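PDB 2G5G: putative lipoprotein from Campylobacter jejuni subsp. jejuni, which binds heme as a cofacial pair through a tyrosine ligand, in step with its dimerization, and probably serves in heme uptake or transport. Local coordinates for residues D94-L108 with F126-L138. Numbering follows the deposited sequence.
Sequences DKAFKNKKTIKANEL and FVNVVFYSKSKIL
The Phe131 ring carries Leu108 on one face: methyl CD1 of Leu108 lies 3.5 Å from the Phe131 ring centroid, a CH-pi contact displaced toward the rim. Ile103 CD1 meets the ring edge at CZ, and Ala96 CB packs against Phe131 CE1 at 3.8 Å. The Phe97 ring has the side chain of Lys136 across one face. The two cross at about a right angle. Lys136 CB lies over Phe97 CD1, and Lys136 CD is 3.6 Å from Phe97 CG. Ser135 O and Lys134 O lie at the edge of the same ring, near CE1. Phe131 CD2 lies over the centre of one Tyr132 face, and Ile103 O lies in the plane of the Tyr132 ring at its edge. Tyr132 OH donates to Ile103 O at 3.0 Å, coming from above the carbonyl plane.

Lys100 runs past Phe131 and bends at its third torsion (chi3 -84°), which brings its amine to the backbone carbonyls of 131-135. Lys100 NZ donates to Ser133 O (2.6 Å) and Ser135 O (3.1 Å), with a weak bond to Phe131 O. These acceptors would favour a charged amine. An ST turn shapes the receiving chain: Ser133 OG accepts from Ser135 N and donates to Val130 O. A bend at chi3 (88°) turns Lys136 NZ to Asp94 OD1, a salt bridge of 2.8 Å met from above the carboxylate plane. A water joins NZ to Asp94 OD2, and Gln90 also binds OD1.

The contact joins the end of helix 90-98, the loop after it and the start of helix 108-111 to the last turn of helix 124-131 and the connection to strand 137-141, outermost in the sheet of this chain. Strand 137-141 pairs with strand 78-82. Ser133 and Ser135 touch helix 54-73, and Ser135 OG bonds to Phe78 O.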
ATOM      1  N   ASP A  94      25.802   8.358 -11.041  1.00 34.87           N
ATOM      2  CA  ASP A  94      26.957   8.678 -11.906  1.00 36.08           C
ATOM      3  C   ASP A  94      27.987   9.539 -11.125  1.00 37.20           C
ATOM      4  O   ASP A  94      29.207   9.331 -11.233  1.00 37.04           O
ATOM      5  CB  ASP A  94      26.496   9.421 -13.166  1.00 35.66           C
ATOM      6  CG  ASP A  94      25.708   8.539 -14.137  1.00 36.07           C
ATOM      7  OD1 ASP A  94      25.820   7.292 -14.058  1.00 35.23           O
ATOM      8  OD2 ASP A  94      24.977   9.098 -14.987  1.00 31.86           O
ATOM      9  N   LYS A  95      27.469  10.461 -10.311  1.00 38.48           N
ATOM     10  CA  LYS A  95      28.300  11.265  -9.383  1.00 40.46           C
ATOM     11  C   LYS A  95      29.058  10.401  -8.398  1.00 39.95           C
ATOM     12  O   LYS A  95      30.251  10.598  -8.204  1.00 40.63           O
ATOM     13  CB  LYS A  95      27.452  12.297  -8.642  1.00 40.01           C
ATOM     14  CG  LYS A  95      26.758  13.257  -9.599  1.00 43.51           C
ATOM     15  CD  LYS A  95      26.009  14.388  -8.878  1.00 43.20           C
ATOM     16  CE  LYS A  95      25.662  15.482  -9.872  1.00 46.55           C
ATOM     17  NZ  LYS A  95      24.480  16.271  -9.404  1.00 49.88           N
ATOM     18  N   ALA A  96      28.379   9.417  -7.802  1.00 40.15           N
ATOM     19  CA  ALA A  96      29.040   8.449  -6.925  1.00 39.49           C
ATOM     20  C   ALA A  96      30.121   7.654  -7.651  1.00 39.73           C
ATOM     21  O   ALA A  96      31.200   7.411  -7.100  1.00 39.94           O
ATOM     22  CB  ALA A  96      28.011   7.512  -6.286  1.00 39.36           C
ATOM     23  N   PHE A  97      29.832   7.256  -8.888  1.00 39.71           N
ATOM     24  CA  PHE A  97      30.797   6.562  -9.727  1.00 40.09           C
ATOM     25  C   PHE A  97      32.041   7.442  -9.932  1.00 41.02           C
ATOM     26  O   PHE A  97      33.177   6.966  -9.834  1.00 40.89           O
ATOM     27  CB  PHE A  97      30.180   6.207 -11.092  1.00 38.82           C
ATOM     28  CG  PHE A  97      31.149   5.544 -12.035  1.00 37.58           C
ATOM     29  CD1 PHE A  97      31.524   4.219 -11.839  1.00 35.24           C
ATOM     30  CD2 PHE A  97      31.702   6.243 -13.110  1.00 36.25           C
ATOM     31  CE1 PHE A  97      32.425   3.589 -12.691  1.00 34.73           C
ATOM     32  CE2 PHE A  97      32.606   5.620 -13.972  1.00 34.62           C
ATOM     33  CZ  PHE A  97      32.972   4.293 -13.766  1.00 35.84           C
ATOM     34  N   LYS A  98      31.784   8.712 -10.244  1.00 42.76           N
ATOM     35  CA  LYS A  98      32.814   9.733 -10.433  1.00 44.60           C
ATOM     36  C   LYS A  98      33.631   9.917  -9.147  1.00 45.04           C
ATOM     37  O   LYS A  98      34.863   9.889  -9.200  1.00 45.97           O
ATOM     38  CB  LYS A  98      32.155  11.044 -10.875  1.00 44.73           C
ATOM     39  CG  LYS A  98      33.120  12.141 -11.344  1.00 48.04           C
ATOM     40  CD  LYS A  98      32.440  13.126 -12.305  1.00 51.29           C
ATOM     41  CE  LYS A  98      32.012  12.432 -13.618  1.00 53.61           C
ATOM     42  NZ  LYS A  98      32.175  13.319 -14.815  1.00 54.89           N
ATOM     43  N   ASN A  99      32.944  10.050  -8.006  1.00 45.86           N
ATOM     44  CA  ASN A  99      33.580  10.290  -6.696  1.00 46.86           C
ATOM     45  C   ASN A  99      33.957   9.032  -5.925  1.00 47.50           C
ATOM     46  O   ASN A  99      34.189   9.087  -4.711  1.00 47.08           O
ATOM     47  CB  ASN A  99      32.691  11.132  -5.776  1.00 47.30           C
ATOM     48  CG  ASN A  99      32.082  12.316  -6.460  1.00 47.41           C
ATOM     49  OD1 ASN A  99      32.661  12.892  -7.369  1.00 49.40           O
ATOM     50  ND2 ASN A  99      30.890  12.678  -6.036  1.00 46.96           N
ATOM     51  N   LYS A 100      34.014   7.912  -6.631  1.00 47.98           N
ATOM     52  CA  LYS A 100      34.351   6.607  -6.069  1.00 48.97           C
ATOM     53  C   LYS A 100      35.419   6.630  -4.961  1.00 50.24           C
ATOM     54  O   LYS A 100      35.207   6.102  -3.859  1.00 50.25           O
ATOM     55  CB  LYS A 100      34.818   5.708  -7.212  1.00 48.26           C
ATOM     56  CG  LYS A 100      34.697   4.257  -6.936  1.00 47.36           C
ATOM     57  CD  LYS A 100      34.961   3.442  -8.192  1.00 44.69           C
ATOM     58  CE  LYS A 100      33.708   3.316  -9.058  1.00 41.56           C
ATOM     59  NZ  LYS A 100      33.831   2.040  -9.815  1.00 39.06           N
ATOM     60  N   LYS A 101      36.559   7.242  -5.265  1.00 51.51           N
ATOM     61  CA  LYS A 101      37.727   7.235  -4.375  1.00 53.08           C
ATOM     62  C   LYS A 101      37.551   8.148  -3.160  1.00 53.66           C
ATOM     63  O   LYS A 101      38.373   8.147  -2.245  1.00 53.87           O
ATOM     64  CB  LYS A 101      38.964   7.654  -5.162  1.00 53.26           C
ATOM     65  CG  LYS A 101      39.449   6.622  -6.168  1.00 54.22           C
ATOM     66  CD  LYS A 101      40.233   7.319  -7.266  1.00 56.29           C
ATOM     67  CE  LYS A 101      41.401   6.464  -7.735  1.00 58.38           C
ATOM     68  NZ  LYS A 101      42.425   7.259  -8.472  1.00 58.46           N
ATOM     69  N   THR A 102      36.457   8.906  -3.169  1.00 54.39           N
ATOM     70  CA  THR A 102      36.147   9.935  -2.174  1.00 54.97           C
ATOM     71  C   THR A 102      35.021   9.493  -1.207  1.00 55.00           C
ATOM     72  O   THR A 102      34.796  10.096  -0.154  1.00 54.62           O
ATOM     73  CB  THR A 102      35.850  11.276  -2.924  1.00 55.15           C
ATOM     74  OG1 THR A 102      36.997  12.133  -2.821  1.00 56.37           O
ATOM     75  CG2 THR A 102      34.602  11.992  -2.423  1.00 54.81           C
ATOM     76  N   ILE A 103      34.340   8.410  -1.570  1.00 54.96           N
ATOM     77  CA  ILE A 103      33.294   7.830  -0.735  1.00 54.52           C
ATOM     78  C   ILE A 103      33.895   6.679   0.073  1.00 54.56           C
ATOM     79  O   ILE A 103      34.520   5.774  -0.478  1.00 54.82           O
ATOM     80  CB  ILE A 103      32.107   7.365  -1.603  1.00 54.35           C
ATOM     81  CG1 ILE A 103      31.530   8.549  -2.383  1.00 53.39           C
ATOM     82  CG2 ILE A 103      31.036   6.735  -0.744  1.00 54.69           C
ATOM     83  CD1 ILE A 103      31.040   8.202  -3.763  1.00 51.97           C
ATOM     84  N   LYS A 104      33.757   6.743   1.390  1.00 54.74           N
ATOM     85  CA  LYS A 104      34.334   5.717   2.250  1.00 54.87           C
ATOM     86  C   LYS A 104      33.256   4.683   2.580  1.00 54.22           C
ATOM     87  O   LYS A 104      32.065   4.975   2.469  1.00 54.11           O
ATOM     88  CB  LYS A 104      34.912   6.350   3.520  1.00 55.25           C
ATOM     89  CG  LYS A 104      36.185   5.688   4.045  1.00 56.10           C
ATOM     90  CD  LYS A 104      37.100   6.713   4.713  1.00 57.31           C
ATOM     91  CE  LYS A 104      36.376   7.496   5.814  1.00 57.95           C
ATOM     92  NZ  LYS A 104      37.234   8.604   6.316  1.00 58.94           N
ATOM     93  N   ALA A 105      33.682   3.486   2.988  1.00 53.92           N
ATOM     94  CA  ALA A 105      32.768   2.359   3.234  1.00 53.37           C
ATOM     95  C   ALA A 105      31.511   2.713   4.027  1.00 52.97           C
ATOM     96  O   ALA A 105      30.469   2.117   3.821  1.00 53.03           O
ATOM     97  CB  ALA A 105      33.513   1.190   3.882  1.00 53.39           C
ATOM     98  N   ASN A 106      31.612   3.697   4.917  1.00 52.87           N
ATOM     99  CA  ASN A 106      30.474   4.142   5.736  1.00 52.49           C
ATOM    100  C   ASN A 106      29.696   5.323   5.146  1.00 51.90           C
ATOM    101  O   ASN A 106      28.631   5.704   5.660  1.00 51.73           O
ATOM    102  CB  ASN A 106      30.946   4.468   7.160  1.00 53.01           C
ATOM    103  CG  ASN A 106      31.983   5.569   7.188  1.00 54.28           C
ATOM    104  OD1 ASN A 106      31.664   6.715   7.496  1.00 56.40           O
ATOM    105  ND2 ASN A 106      33.229   5.233   6.845  1.00 55.06           N
ATOM    106  N   GLU A 107      30.235   5.900   4.070  1.00 51.18           N
ATOM    107  CA  GLU A 107      29.568   6.982   3.338  1.00 50.59           C
ATOM    108  C   GLU A 107      28.799   6.429   2.141  1.00 49.80           C
ATOM    109  O   GLU A 107      28.072   7.172   1.472  1.00 49.55           O
ATOM    110  CB  GLU A 107      30.586   8.001   2.818  1.00 50.59           C
ATOM    111  CG  GLU A 107      31.461   8.678   3.871  1.00 51.07           C
ATOM    112  CD  GLU A 107      32.691   9.320   3.239  1.00 51.51           C
ATOM    113  OE1 GLU A 107      32.523  10.084   2.255  1.00 52.59           O
ATOM    114  OE2 GLU A 107      33.816   9.051   3.712  1.00 51.83           O
ATOM    115  N   LEU A 108      28.981   5.134   1.872  1.00 49.07           N
ATOM    116  CA  LEU A 108      28.479   4.497   0.641  1.00 48.29           C
ATOM    117  C   LEU A 108      26.972   4.584   0.507  1.00 47.77           C
ATOM    118  O   LEU A 108      26.471   5.000  -0.536  1.00 47.99           O
ATOM    119  CB  LEU A 108      28.961   3.039   0.524  1.00 48.40           C
ATOM    120  CG  LEU A 108      28.618   2.295  -0.776  1.00 48.60           C
ATOM    121  CD1 LEU A 108      29.072   3.110  -1.973  1.00 48.74           C
ATOM    122  CD2 LEU A 108      29.226   0.901  -0.821  1.00 47.98           C
ATOM    123  N   PHE A 126      27.775  -7.294  -1.208  1.00 34.17           N
ATOM    124  CA  PHE A 126      27.767  -7.302  -2.673  1.00 33.01           C
ATOM    125  C   PHE A 126      27.990  -5.892  -3.238  1.00 33.11           C
ATOM    126  O   PHE A 126      28.840  -5.693  -4.130  1.00 33.27           O
ATOM    127  CB  PHE A 126      26.449  -7.862  -3.205  1.00 31.71           C
ATOM    128  CG  PHE A 126      26.349  -7.866  -4.720  1.00 28.39           C
ATOM    129  CD1 PHE A 126      27.164  -8.691  -5.471  1.00 25.76           C
ATOM    130  CD2 PHE A 126      25.418  -7.058  -5.372  1.00 27.44           C
ATOM    131  CE1 PHE A 126      27.067  -8.709  -6.864  1.00 26.40           C
ATOM    132  CE2 PHE A 126      25.295  -7.085  -6.776  1.00 23.56           C
ATOM    133  CZ  PHE A 126      26.131  -7.908  -7.509  1.00 22.72           C
ATOM    134  N   VAL A 127      27.233  -4.935  -2.712  1.00 33.20           N
ATOM    135  CA  VAL A 127      27.279  -3.572  -3.228  1.00 33.97           C
ATOM    136  C   VAL A 127      28.657  -2.921  -2.992  1.00 34.81           C
ATOM    137  O   VAL A 127      29.097  -2.122  -3.812  1.00 35.04           O
ATOM    138  CB  VAL A 127      26.151  -2.692  -2.674  1.00 33.57           C
ATOM    139  CG1 VAL A 127      26.310  -1.264  -3.160  1.00 34.41           C
ATOM    140  CG2 VAL A 127      24.792  -3.218  -3.093  1.00 33.05           C
ATOM    141  N   ASN A 128      29.340  -3.289  -1.905  1.00 35.56           N
ATOM    142  CA  ASN A 128      30.677  -2.761  -1.633  1.00 36.67           C
ATOM    143  C   ASN A 128      31.677  -3.234  -2.635  1.00 36.66           C
ATOM    144  O   ASN A 128      32.408  -2.416  -3.186  1.00 37.29           O
ATOM    145  CB  ASN A 128      31.175  -3.065  -0.205  1.00 37.11           C
ATOM    146  CG  ASN A 128      30.866  -1.946   0.763  1.00 38.93           C
ATOM    147  OD1 ASN A 128      29.707  -1.718   1.122  1.00 41.21           O
ATOM    148  ND2 ASN A 128      31.906  -1.226   1.187  1.00 39.67           N
ATOM    149  N   VAL A 129      31.685  -4.549  -2.887  1.00 36.03           N
ATOM    150  CA  VAL A 129      32.568  -5.157  -3.869  1.00 35.31           C
ATOM    151  C   VAL A 129      32.294  -4.588  -5.261  1.00 34.17           C
ATOM    152  O   VAL A 129      33.233  -4.334  -6.033  1.00 33.68           O
ATOM    153  CB  VAL A 129      32.451  -6.709  -3.886  1.00 35.24           C
ATOM    154  CG1 VAL A 129      33.357  -7.291  -4.933  1.00 37.28           C
ATOM    155  CG2 VAL A 129      32.830  -7.290  -2.536  1.00 37.14           C
ATOM    156  N   VAL A 130      31.015  -4.384  -5.572  1.00 32.96           N
ATOM    157  CA  VAL A 130      30.634  -3.823  -6.878  1.00 32.52           C
ATOM    158  C   VAL A 130      31.124  -2.374  -7.007  1.00 33.13           C
ATOM    159  O   VAL A 130      31.872  -2.036  -7.956  1.00 31.84           O
ATOM    160  CB  VAL A 130      29.122  -3.921  -7.143  1.00 32.23           C
ATOM    161  CG1 VAL A 130      28.731  -3.123  -8.397  1.00 30.44           C
ATOM    162  CG2 VAL A 130      28.734  -5.398  -7.330  1.00 30.43           C
ATOM    163  N   PHE A 131      30.706  -1.557  -6.043  1.00 33.18           N
ATOM    164  CA  PHE A 131      30.971  -0.136  -6.056  1.00 34.12           C
ATOM    165  C   PHE A 131      32.441   0.218  -6.251  1.00 34.14           C
ATOM    166  O   PHE A 131      32.720   1.120  -7.037  1.00 33.79           O
ATOM    167  CB  PHE A 131      30.395   0.575  -4.837  1.00 34.53           C
ATOM    168  CG  PHE A 131      30.506   2.065  -4.926  1.00 36.61           C
ATOM    169  CD1 PHE A 131      29.601   2.797  -5.706  1.00 37.11           C
ATOM    170  CD2 PHE A 131      31.549   2.741  -4.282  1.00 37.40           C
ATOM    171  CE1 PHE A 131      29.704   4.178  -5.815  1.00 38.95           C
ATOM    172  CE2 PHE A 131      31.667   4.118  -4.390  1.00 36.67           C
ATOM    173  CZ  PHE A 131      30.738   4.847  -5.150  1.00 37.39           C
ATOM    174  N   TYR A 132      33.354  -0.522  -5.598  1.00 33.83           N
ATOM    175  CA  TYR A 132      34.807  -0.232  -5.632  1.00 33.56           C
ATOM    176  C   TYR A 132      35.612  -0.898  -6.730  1.00 32.91           C
ATOM    177  O   TYR A 132      36.840  -0.700  -6.816  1.00 32.82           O
ATOM    178  CB  TYR A 132      35.454  -0.479  -4.256  1.00 33.94           C
ATOM    179  CG  TYR A 132      34.884   0.460  -3.220  1.00 35.14           C
ATOM    180  CD1 TYR A 132      33.996  -0.007  -2.244  1.00 35.72           C
ATOM    181  CD2 TYR A 132      35.166   1.831  -3.259  1.00 35.26           C
ATOM    182  CE1 TYR A 132      33.431   0.860  -1.305  1.00 37.11           C
ATOM    183  CE2 TYR A 132      34.604   2.713  -2.318  1.00 36.04           C
ATOM    184  CZ  TYR A 132      33.750   2.217  -1.335  1.00 36.35           C
ATOM    185  OH  TYR A 132      33.188   3.063  -0.401  1.00 36.24           O
ATOM    186  N   SER A 133      34.945  -1.697  -7.567  1.00 30.78           N
ATOM    187  CA  SER A 133      35.608  -2.287  -8.717  1.00 29.75           C
ATOM    188  C   SER A 133      35.530  -1.250  -9.831  1.00 28.86           C
ATOM    189  O   SER A 133      35.204  -0.105  -9.595  1.00 29.16           O
ATOM    190  CB  SER A 133      34.892  -3.583  -9.155  1.00 29.78           C
ATOM    191  OG  SER A 133      33.524  -3.302  -9.472  1.00 28.27           O
ATOM    192  N   LYS A 134      35.778  -1.677 -11.056  1.00 29.60           N
ATOM    193  CA  LYS A 134      35.627  -0.819 -12.221  1.00 29.13           C
ATOM    194  C   LYS A 134      34.184  -0.707 -12.734  1.00 29.38           C
ATOM    195  O   LYS A 134      33.921   0.007 -13.716  1.00 29.23           O
ATOM    196  CB  LYS A 134      36.555  -1.336 -13.308  1.00 30.11           C
ATOM    197  CG  LYS A 134      38.029  -1.107 -12.963  1.00 32.21           C
ATOM    198  CD  LYS A 134      38.910  -1.719 -13.999  1.00 37.50           C
ATOM    199  CE  LYS A 134      40.267  -1.065 -13.928  1.00 40.50           C
ATOM    200  NZ  LYS A 134      41.016  -1.172 -15.205  1.00 43.09           N
ATOM    201  N   SER A 135      33.250  -1.405 -12.084  1.00 27.73           N
ATOM    202  CA  SER A 135      31.848  -1.368 -12.498  1.00 26.91           C
ATOM    203  C   SER A 135      31.158  -0.077 -12.128  1.00 26.44           C
ATOM    204  O   SER A 135      31.436   0.502 -11.081  1.00 26.48           O
ATOM    205  CB  SER A 135      31.059  -2.515 -11.846  1.00 26.32           C
ATOM    206  OG  SER A 135      31.513  -3.745 -12.339  1.00 26.17           O
ATOM    207  N   LYS A 136      30.233   0.361 -12.969  1.00 24.99           N
ATOM    208  CA  LYS A 136      29.291   1.381 -12.554  1.00 24.62           C
ATOM    209  C   LYS A 136      27.979   0.747 -12.064  1.00 25.06           C
ATOM    210  O   LYS A 136      27.464  -0.224 -12.658  1.00 24.16           O
ATOM    211  CB  LYS A 136      29.005   2.390 -13.674  1.00 24.56           C
ATOM    212  CG  LYS A 136      28.148   3.566 -13.217  1.00 27.61           C
ATOM    213  CD  LYS A 136      28.285   4.771 -14.112  1.00 32.42           C
ATOM    214  CE  LYS A 136      27.304   4.679 -15.242  1.00 34.07           C
ATOM    215  NZ  LYS A 136      27.275   5.960 -16.015  1.00 34.82           N
ATOM    216  N   ILE A 137      27.437   1.294 -10.985  1.00 24.24           N
ATOM    217  CA  ILE A 137      26.099   0.872 -10.524  1.00 25.29           C
ATOM    218  C   ILE A 137      24.997   1.615 -11.249  1.00 25.47           C
ATOM    219  O   ILE A 137      24.973   2.866 -11.280  1.00 26.08           O
ATOM    220  CB  ILE A 137      25.941   0.971  -8.963  1.00 25.65           C
ATOM    221  CG1 ILE A 137      26.871  -0.051  -8.302  1.00 24.33           C
ATOM    222  CG2 ILE A 137      24.482   0.736  -8.547  1.00 24.44           C
ATOM    223  CD1 ILE A 137      26.979   0.006  -6.789  1.00 25.69           C
ATOM    224  N   LEU A 138      24.070   0.850 -11.827  1.00 24.58           N
ATOM    225  CA  LEU A 138      22.919   1.420 -12.504  1.00 23.74           C
ATOM    226  C   LEU A 138      21.639   1.210 -11.682  1.00 23.75           C
ATOM    227  O   LEU A 138      21.450   0.137 -11.103  1.00 22.88           O
ATOM    228  CB  LEU A 138      22.744   0.785 -13.904  1.00 23.82           C
ATOM    229  CG  LEU A 138      23.980   0.592 -14.794  1.00 23.08           C
ATOM    230  CD1 LEU A 138      23.614  -0.226 -16.075  1.00 20.75           C
ATOM    231  CD2 LEU A 138      24.631   1.959 -15.161  1.00 23.45           C
TER
HETATM  232  O   HOH W   1      24.752   7.407 -17.374  1.00 44.57           O